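Local coordinates for glutathione S-transferase (PDB 4O7H), which probably conjugates the thiol of glutathione to electrophilic substrates, as glutathione transferases do, at residues Y191-L204 against P210-F222. Numbering follows the deposited sequence.
Sequences YALVKSRPSFRPLL and PIRPPRHYADLDF
K195 NZ donates hydrogen bonds to two backbone carbonyls of the C-terminal tail, Y217 O at 2.8 Å and D219 O at 2.9 Å. Both oxygens are met from above their carbonyl planes, with C=O...N angles of 125°. A bend at chi3 (-70°) turns the lysine's end into the tail, and K195 CD lies 3.7 Å from F222 CE1. K195 NZ also makes an off-centre cation-pi contact, 4.3 Å from the F222 ring centroid. Beyond the lysine, F222 CE1 touches A192 CB, and F222 CZ meets the ring edge of Y191, the two side chains crossing at about a right angle. Between these sites and the far end, L204 CD1 meets L220 CD2 at 3.8 Å; farther along, Y217 OH donates to L203 O (2.7 Å).

Further bonds surround these groups. A water bridges Y191 OH and Y217 O, H216 NE2 is hydrogen-bonded to D174 OD1 on helix 161-175, and R14 NH1 on helix 11-22 is hydrogen-bonded to Y217 OH. W181 stacks on Y191 and meets F222 edge-to-face. The tail thus closes over helices 185-195 and 201-205 of the all-helical domain. Because main-chain oxygens receive the ammonium, its charge is probably stabilised by peptide dipoles and the aromatic ring.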
ATOM      1  N   TYR A 191      15.019  13.879 -11.235  1.00 10.76           N
ATOM      2  CA  TYR A 191      14.226  13.095 -12.192  1.00 10.72           C
ATOM      3  C   TYR A 191      14.995  12.892 -13.479  1.00 11.12           C
ATOM      4  O   TYR A 191      14.933  11.857 -14.080  1.00 10.47           O
ATOM      5  CB  TYR A 191      12.867  13.726 -12.454  1.00 10.87           C
ATOM      6  CG  TYR A 191      11.961  12.933 -13.384  1.00  9.42           C
ATOM      7  CD1 TYR A 191      11.307  11.798 -12.942  1.00  9.76           C
ATOM      8  CD2 TYR A 191      11.847  13.262 -14.701  1.00  9.98           C
ATOM      9  CE1 TYR A 191      10.498  11.073 -13.787  1.00  9.70           C
ATOM     10  CE2 TYR A 191      11.034  12.558 -15.548  1.00 10.03           C
ATOM     11  CZ  TYR A 191      10.353  11.453 -15.085  1.00 10.06           C
ATOM     12  OH  TYR A 191       9.539  10.720 -15.963  1.00  9.06           O
ATOM     13  N   ALA A 192      15.719  13.906 -13.922  1.00 11.74           N
ATOM     14  CA  ALA A 192      16.542  13.749 -15.121  1.00 12.08           C
ATOM     15  C   ALA A 192      17.561  12.655 -14.984  1.00 12.47           C
ATOM     16  O   ALA A 192      17.842  11.959 -15.952  1.00 13.21           O
ATOM     17  CB  ALA A 192      17.225  15.092 -15.417  1.00 12.18           C
ATOM     18  N   LEU A 193      18.131  12.518 -13.786  1.00 12.41           N
ATOM     19  CA  LEU A 193      19.054  11.433 -13.532  1.00 13.39           C
ATOM     20  C   LEU A 193      18.379  10.076 -13.595  1.00 13.06           C
ATOM     21  O   LEU A 193      18.898   9.143 -14.265  1.00 15.73           O
ATOM     22  CB  LEU A 193      19.745  11.576 -12.210  1.00 15.66           C
ATOM     23  CG  LEU A 193      20.780  12.666 -12.042  1.00 18.03           C
ATOM     24  CD1 LEU A 193      21.211  12.618 -10.577  1.00 18.83           C
ATOM     25  CD2 LEU A 193      21.934  12.385 -12.974  1.00 19.87           C
ATOM     26  N   VAL A 194      17.172   9.968 -13.032  1.00 11.42           N
ATOM     27  CA  VAL A 194      16.516   8.657 -13.082  1.00 10.26           C
ATOM     28  C   VAL A 194      16.078   8.326 -14.498  1.00 10.59           C
ATOM     29  O   VAL A 194      16.232   7.186 -14.962  1.00 10.99           O
ATOM     30  CB  VAL A 194      15.323   8.571 -12.093  1.00 10.48           C
ATOM     31  CG1 VAL A 194      14.635   7.210 -12.243  1.00 10.84           C
ATOM     32  CG2 VAL A 194      15.807   8.811 -10.661  1.00 10.31           C
ATOM     33  N   LYS A 195      15.476   9.304 -15.155  1.00 11.11           N
ATOM     34  CA  LYS A 195      14.897   9.070 -16.507  1.00 11.73           C
ATOM     35  C   LYS A 195      15.940   8.705 -17.569  1.00 12.28           C
ATOM     36  O   LYS A 195      15.587   8.102 -18.602  1.00 11.78           O
ATOM     37  CB  LYS A 195      14.029  10.234 -16.961  1.00 12.53           C
ATOM     38  CG  LYS A 195      14.763  11.343 -17.652  1.00 12.95           C
ATOM     39  CD  LYS A 195      13.814  12.472 -18.150  1.00 13.33           C
ATOM     40  CE  LYS A 195      12.879  12.163 -19.309  1.00 13.27           C
ATOM     41  NZ  LYS A 195      12.220  13.411 -19.778  1.00 13.21           N
ATOM     42  N   SER A 196      17.200   9.047 -17.283  0.50 12.32           N
ATOM     43  CA  SER A 196      18.346   8.791 -18.159  0.50 13.17           C
ATOM     44  C   SER A 196      18.976   7.411 -17.977  0.50 13.10           C
ATOM     45  O   SER A 196      19.921   7.069 -18.670  0.50 13.92           O
ATOM     46  CB  SER A 196      19.415   9.862 -17.910  0.50 12.93           C
ATOM     47  OG  SER A 196      19.010  11.141 -18.392  0.50 14.47           O
ATOM     48  N   ARG A 197      18.490   6.630 -17.013  1.00 12.29           N
ATOM     49  CA  ARG A 197      19.001   5.278 -16.803  1.00 11.95           C
ATOM     50  C   ARG A 197      18.382   4.328 -17.819  1.00 12.68           C
ATOM     51  O   ARG A 197      17.242   4.487 -18.209  1.00 11.94           O
ATOM     52  CB  ARG A 197      18.708   4.818 -15.370  1.00 12.40           C
ATOM     53  CG  ARG A 197      19.272   5.700 -14.304  1.00 12.19           C
ATOM     54  CD  ARG A 197      18.917   5.277 -12.894  1.00 13.75           C
ATOM     55  NE  ARG A 197      19.478   4.012 -12.466  1.00 14.01           N
ATOM     56  CZ  ARG A 197      20.652   3.845 -11.879  1.00 16.47           C
ATOM     57  NH1 ARG A 197      21.419   4.899 -11.620  1.00 17.83           N
ATOM     58  NH2 ARG A 197      21.039   2.619 -11.487  1.00 17.19           N
ATOM     59  N   PRO A 198      19.127   3.311 -18.256  1.00 12.40           N
ATOM     60  CA  PRO A 198      18.603   2.393 -19.254  1.00 13.88           C
ATOM     61  C   PRO A 198      17.319   1.707 -18.811  1.00 12.97           C
ATOM     62  O   PRO A 198      16.464   1.411 -19.629  1.00 13.44           O
ATOM     63  CB  PRO A 198      19.761   1.412 -19.492  1.00 15.56           C
ATOM     64  CG  PRO A 198      20.967   2.107 -19.018  1.00 16.04           C
ATOM     65  CD  PRO A 198      20.595   3.188 -18.032  1.00 13.61           C
ATOM     66  N   SER A 199      17.160   1.516 -17.488  1.00 12.38           N
ATOM     67  CA  SER A 199      15.961   0.832 -16.955  1.00 12.02           C
ATOM     68  C   SER A 199      14.724   1.648 -17.228  1.00 11.37           C
ATOM     69  O   SER A 199      13.618   1.117 -17.266  1.00 12.42           O
ATOM     70  CB  SER A 199      16.087   0.639 -15.460  1.00 12.03           C
ATOM     71  OG  SER A 199      16.291   1.891 -14.840  1.00 12.27           O
ATOM     72  N   PHE A 200      14.892   2.948 -17.417  1.00 10.79           N
ATOM     73  CA  PHE A 200      13.725   3.816 -17.653  1.00 10.75           C
ATOM     74  C   PHE A 200      13.292   3.908 -19.117  1.00 11.57           C
ATOM     75  O   PHE A 200      12.227   4.451 -19.436  1.00 12.61           O
ATOM     76  CB  PHE A 200      13.998   5.236 -17.141  1.00 10.27           C
ATOM     77  CG  PHE A 200      12.841   5.849 -16.362  1.00 10.23           C
ATOM     78  CD1 PHE A 200      12.563   5.430 -15.070  1.00 10.94           C
ATOM     79  CD2 PHE A 200      12.061   6.851 -16.931  1.00 10.71           C
ATOM     80  CE1 PHE A 200      11.519   5.995 -14.367  1.00 10.44           C
ATOM     81  CE2 PHE A 200      10.995   7.424 -16.229  1.00 11.57           C
ATOM     82  CZ  PHE A 200      10.752   7.006 -14.937  1.00 11.27           C
ATOM     83  N   ARG A 201      14.146   3.468 -20.023  1.00 13.43           N
ATOM     84  CA  ARG A 201      13.971   3.752 -21.451  1.00 15.03           C
ATOM     85  C   ARG A 201      12.601   3.312 -22.000  1.00 14.41           C
ATOM     86  O   ARG A 201      11.966   4.095 -22.706  1.00 14.16           O
ATOM     87  CB  ARG A 201      15.107   3.156 -22.283  1.00 19.74           C
ATOM     88  CG  ARG A 201      15.012   3.626 -23.738  1.00 24.59           C
ATOM     89  CD  ARG A 201      16.066   3.000 -24.641  1.00 32.70           C
ATOM     90  NE  ARG A 201      17.205   3.897 -24.805  1.00 41.10           N
ATOM     91  CZ  ARG A 201      18.321   3.883 -24.069  1.00 47.21           C
ATOM     92  NH1 ARG A 201      18.510   2.983 -23.096  1.00 44.71           N
ATOM     93  NH2 ARG A 201      19.275   4.781 -24.323  1.00 52.51           N
ATOM     94  N   PRO A 202      12.093   2.105 -21.700  1.00 14.19           N
ATOM     95  CA  PRO A 202      10.780   1.750 -22.247  1.00 14.60           C
ATOM     96  C   PRO A 202       9.638   2.673 -21.800  1.00 14.09           C
ATOM     97  O   PRO A 202       8.698   2.936 -22.517  1.00 14.86           O
ATOM     98  CB  PRO A 202      10.520   0.318 -21.691  1.00 15.62           C
ATOM     99  CG  PRO A 202      11.829  -0.192 -21.339  1.00 17.33           C
ATOM    100  CD  PRO A 202      12.681   0.987 -20.938  1.00 15.60           C
ATOM    101  N   LEU A 203       9.737   3.201 -20.583  1.00 12.24           N
ATOM    102  CA  LEU A 203       8.712   4.133 -20.122  1.00 12.00           C
ATOM    103  C   LEU A 203       8.708   5.407 -20.943  1.00 12.56           C
ATOM    104  O   LEU A 203       7.673   6.052 -21.096  1.00 13.76           O
ATOM    105  CB  LEU A 203       8.945   4.540 -18.654  1.00 12.61           C
ATOM    106  CG  LEU A 203       8.551   3.539 -17.590  1.00 13.83           C
ATOM    107  CD1 LEU A 203       9.245   2.216 -17.764  1.00 14.98           C
ATOM    108  CD2 LEU A 203       8.848   4.145 -16.216  1.00 12.85           C
ATOM    109  N   LEU A 204       9.863   5.751 -21.471  1.00 12.20           N
ATOM    110  CA  LEU A 204       9.984   6.973 -22.286  1.00 12.74           C
ATOM    111  C   LEU A 204       9.571   6.768 -23.699  1.00 14.17           C
ATOM    112  O   LEU A 204       9.036   7.709 -24.312  1.00 15.10           O
ATOM    113  CB  LEU A 204      11.396   7.563 -22.242  1.00 12.09           C
ATOM    114  CG  LEU A 204      11.873   7.899 -20.841  1.00 12.38           C
ATOM    115  CD1 LEU A 204      13.233   8.581 -20.979  1.00 12.79           C
ATOM    116  CD2 LEU A 204      10.889   8.786 -20.099  1.00 12.65           C
ATOM    117  N   PRO A 210      -4.939   6.849 -27.002  1.00 30.18           N
ATOM    118  CA  PRO A 210      -4.610   7.774 -28.073  1.00 31.58           C
ATOM    119  C   PRO A 210      -3.925   9.042 -27.558  1.00 32.22           C
ATOM    120  O   PRO A 210      -4.067  10.122 -28.156  1.00 30.06           O
ATOM    121  CB  PRO A 210      -6.000   8.157 -28.586  1.00 32.21           C
ATOM    122  CG  PRO A 210      -6.791   8.278 -27.329  1.00 32.14           C
ATOM    123  CD  PRO A 210      -6.256   7.172 -26.426  1.00 31.17           C
ATOM    124  N   ILE A 211      -3.250   8.953 -26.413  1.00 27.66           N
ATOM    125  CA  ILE A 211      -2.696  10.163 -25.832  1.00 25.38           C
ATOM    126  C   ILE A 211      -1.245  10.375 -26.301  1.00 23.31           C
ATOM    127  O   ILE A 211      -0.413   9.475 -26.231  1.00 22.65           O
ATOM    128  CB  ILE A 211      -2.748  10.147 -24.291  1.00 25.20           C
ATOM    129  CG1 ILE A 211      -4.186   9.939 -23.796  1.00 26.53           C
ATOM    130  CG2 ILE A 211      -2.207  11.443 -23.734  1.00 24.51           C
ATOM    131  CD1 ILE A 211      -4.454   8.561 -23.244  1.00 28.13           C
ATOM    132  N   ARG A 212      -0.971  11.550 -26.844  1.00 23.90           N
ATOM    133  CA  ARG A 212       0.381  11.875 -27.298  1.00 23.73           C
ATOM    134  C   ARG A 212       1.074  12.474 -26.080  1.00 21.20           C
ATOM    135  O   ARG A 212       0.503  13.352 -25.472  1.00 19.37           O
ATOM    136  CB  ARG A 212       0.305  12.912 -28.434  1.00 24.99           C
ATOM    137  CG  ARG A 212      -0.351  12.365 -29.704  1.00 28.13           C
ATOM    138  N   PRO A 213       2.248  11.947 -25.657  1.00 21.86           N
ATOM    139  CA  PRO A 213       2.831  12.637 -24.507  1.00 19.43           C
ATOM    140  C   PRO A 213       3.398  13.980 -24.955  1.00 17.92           C
ATOM    141  O   PRO A 213       3.489  14.250 -26.167  1.00 18.06           O
ATOM    142  CB  PRO A 213       3.981  11.718 -24.072  1.00 20.88           C
ATOM    143  CG  PRO A 213       4.358  11.008 -25.304  1.00 21.57           C
ATOM    144  CD  PRO A 213       3.091  10.823 -26.096  1.00 22.53           C
ATOM    145  N   PRO A 214       3.740  14.812 -23.985  1.00 15.46           N
ATOM    146  CA  PRO A 214       4.313  16.104 -24.331  1.00 15.20           C
ATOM    147  C   PRO A 214       5.645  16.001 -24.999  1.00 13.82           C
ATOM    148  O   PRO A 214       6.346  14.985 -24.882  1.00 13.73           O
ATOM    149  CB  PRO A 214       4.442  16.832 -22.990  1.00 15.96           C
ATOM    150  CG  PRO A 214       4.203  15.845 -21.959  1.00 17.71           C
ATOM    151  CD  PRO A 214       3.524  14.674 -22.531  1.00 16.21           C
ATOM    152  N   ARG A 215       6.031  17.080 -25.690  1.00 12.36           N
ATOM    153  CA  ARG A 215       7.212  17.030 -26.522  1.00 13.22           C
ATOM    154  C   ARG A 215       8.504  16.800 -25.718  1.00 12.45           C
ATOM    155  O   ARG A 215       9.435  16.230 -26.243  1.00 14.18           O
ATOM    156  CB  ARG A 215       7.307  18.312 -27.369  1.00 13.96           C
ATOM    157  CG  ARG A 215       7.551  19.632 -26.654  1.00 15.61           C
ATOM    158  CD  ARG A 215       7.486  20.818 -27.647  1.00 15.40           C
ATOM    159  NE  ARG A 215       8.520  20.686 -28.660  1.00 14.30           N
ATOM    160  CZ  ARG A 215       8.372  20.268 -29.939  1.00 14.60           C
ATOM    161  NH1 ARG A 215       7.226  19.978 -30.479  1.00 15.27           N
ATOM    162  NH2 ARG A 215       9.463  20.103 -30.716  1.00 13.78           N
ATOM    163  N   HIS A 216       8.539  17.192 -24.444  1.00 12.40           N
ATOM    164  CA  HIS A 216       9.737  17.024 -23.610  1.00 11.14           C
ATOM    165  C   HIS A 216       9.795  15.676 -22.893  1.00 10.88           C
ATOM    166  O   HIS A 216      10.765  15.334 -22.222  1.00 11.16           O
ATOM    167  CB  HIS A 216       9.765  18.094 -22.541  1.00 11.39           C
ATOM    168  CG  HIS A 216       8.724  17.876 -21.493  1.00 11.00           C
ATOM    169  ND1 HIS A 216       7.463  18.419 -21.566  1.00 11.37           N
ATOM    170  CD2 HIS A 216       8.764  17.178 -20.323  1.00 10.79           C
ATOM    171  CE1 HIS A 216       6.765  18.058 -20.509  1.00 12.19           C
ATOM    172  NE2 HIS A 216       7.527  17.291 -19.747  1.00 11.57           N
ATOM    173  N   TYR A 217       8.705  14.903 -22.986  1.00 10.92           N
ATOM    174  CA  TYR A 217       8.585  13.666 -22.185  1.00 11.63           C
ATOM    175  C   TYR A 217       9.755  12.713 -22.358  1.00 11.99           C
ATOM    176  O   TYR A 217      10.300  12.189 -21.372  1.00 11.93           O
ATOM    177  CB  TYR A 217       7.246  12.976 -22.536  1.00 10.79           C
ATOM    178  CG  TYR A 217       7.013  11.683 -21.807  1.00 10.07           C
ATOM    179  CD1 TYR A 217       6.660  11.663 -20.458  1.00 10.64           C
ATOM    180  CD2 TYR A 217       7.222  10.500 -22.447  1.00  9.83           C
ATOM    181  CE1 TYR A 217       6.458  10.463 -19.802  1.00 10.75           C
ATOM    182  CE2 TYR A 217       6.994   9.311 -21.817  1.00  9.84           C
ATOM    183  CZ  TYR A 217       6.625   9.303 -20.502  1.00 10.30           C
ATOM    184  OH  TYR A 217       6.498   8.083 -19.817  1.00 10.92           O
ATOM    185  N   ALA A 218      10.182  12.467 -23.592  1.00 12.07           N
ATOM    186  CA  ALA A 218      11.311  11.582 -23.843  1.00 13.16           C
ATOM    187  C   ALA A 218      12.642  12.326 -23.980  1.00 13.46           C
ATOM    188  O   ALA A 218      13.625  11.736 -24.383  1.00 15.72           O
ATOM    189  CB  ALA A 218      11.017  10.728 -25.079  1.00 14.24           C
ATOM    190  N   ASP A 219      12.679  13.600 -23.660  1.00 12.19           N
ATOM    191  CA  ASP A 219      13.934  14.369 -23.740  1.00 12.70           C
ATOM    192  C   ASP A 219      14.775  14.163 -22.472  1.00 13.89           C
ATOM    193  O   ASP A 219      14.380  14.605 -21.391  1.00 14.25           O
ATOM    194  CB  ASP A 219      13.600  15.844 -23.899  1.00 13.24           C
ATOM    195  CG  ASP A 219      14.821  16.706 -24.204  1.00 13.87           C
ATOM    196  OD1 ASP A 219      15.947  16.158 -24.286  1.00 14.77           O
ATOM    197  OD2 ASP A 219      14.653  17.948 -24.311  1.00 15.76           O
ATOM    198  N   LEU A 220      15.957  13.572 -22.606  1.00 14.06           N
ATOM    199  CA  LEU A 220      16.825  13.388 -21.465  1.00 14.34           C
ATOM    200  C   LEU A 220      17.344  14.729 -20.959  1.00 16.21           C
ATOM    201  O   LEU A 220      17.673  14.901 -19.756  1.00 15.84           O
ATOM    202  CB  LEU A 220      17.944  12.409 -21.808  1.00 14.90           C
ATOM    203  CG  LEU A 220      17.558  11.023 -22.271  1.00 15.73           C
ATOM    204  CD1 LEU A 220      18.779  10.090 -22.257  1.00 18.11           C
ATOM    205  CD2 LEU A 220      16.485  10.428 -21.361  1.00 16.83           C
ATOM    206  N   ASP A 221      17.368  15.710 -21.864  1.00 16.01           N
ATOM    207  CA  ASP A 221      17.883  17.043 -21.539  1.00 17.62           C
ATOM    208  C   ASP A 221      16.818  18.091 -21.290  1.00 16.85           C
ATOM    209  O   ASP A 221      17.095  19.304 -21.361  1.00 16.56           O
ATOM    210  CB  ASP A 221      18.780  17.508 -22.660  1.00 19.31           C
ATOM    211  CG  ASP A 221      19.970  16.623 -22.834  1.00 21.50           C
ATOM    212  OD1 ASP A 221      20.618  16.348 -21.809  1.00 23.65           O
ATOM    213  OD2 ASP A 221      20.202  16.175 -23.967  1.00 23.91           O
ATOM    214  N   PHE A 222      15.618  17.642 -20.923  1.00 15.51           N
ATOM    215  CA  PHE A 222      14.505  18.545 -20.690  1.00 15.73           C
ATOM    216  C   PHE A 222      14.787  19.600 -19.632  1.00 17.50           C
ATOM    217  O   PHE A 222      14.089  20.645 -19.697  1.00 19.94           O
ATOM    218  CB  PHE A 222      13.238  17.753 -20.348  1.00 14.94           C
ATOM    219  CG  PHE A 222      13.152  17.334 -18.919  1.00 14.92           C
ATOM    220  CD1 PHE A 222      14.012  16.363 -18.420  1.00 13.97           C
ATOM    221  CD2 PHE A 222      12.224  17.929 -18.077  1.00 14.61           C
ATOM    222  CE1 PHE A 222      13.958  16.017 -17.085  1.00 13.97           C
ATOM    223  CE2 PHE A 222      12.157  17.566 -16.745  1.00 14.64           C
ATOM    224  CZ  PHE A 222      13.041  16.603 -16.260  1.00 13.34           C
ATOM    225  OXT PHE A 222      15.679  19.399 -18.774  1.00 19.35           O
TER
HETATM  226  O   HOH W   1       9.403  11.803 -18.414  1.00 11.88           O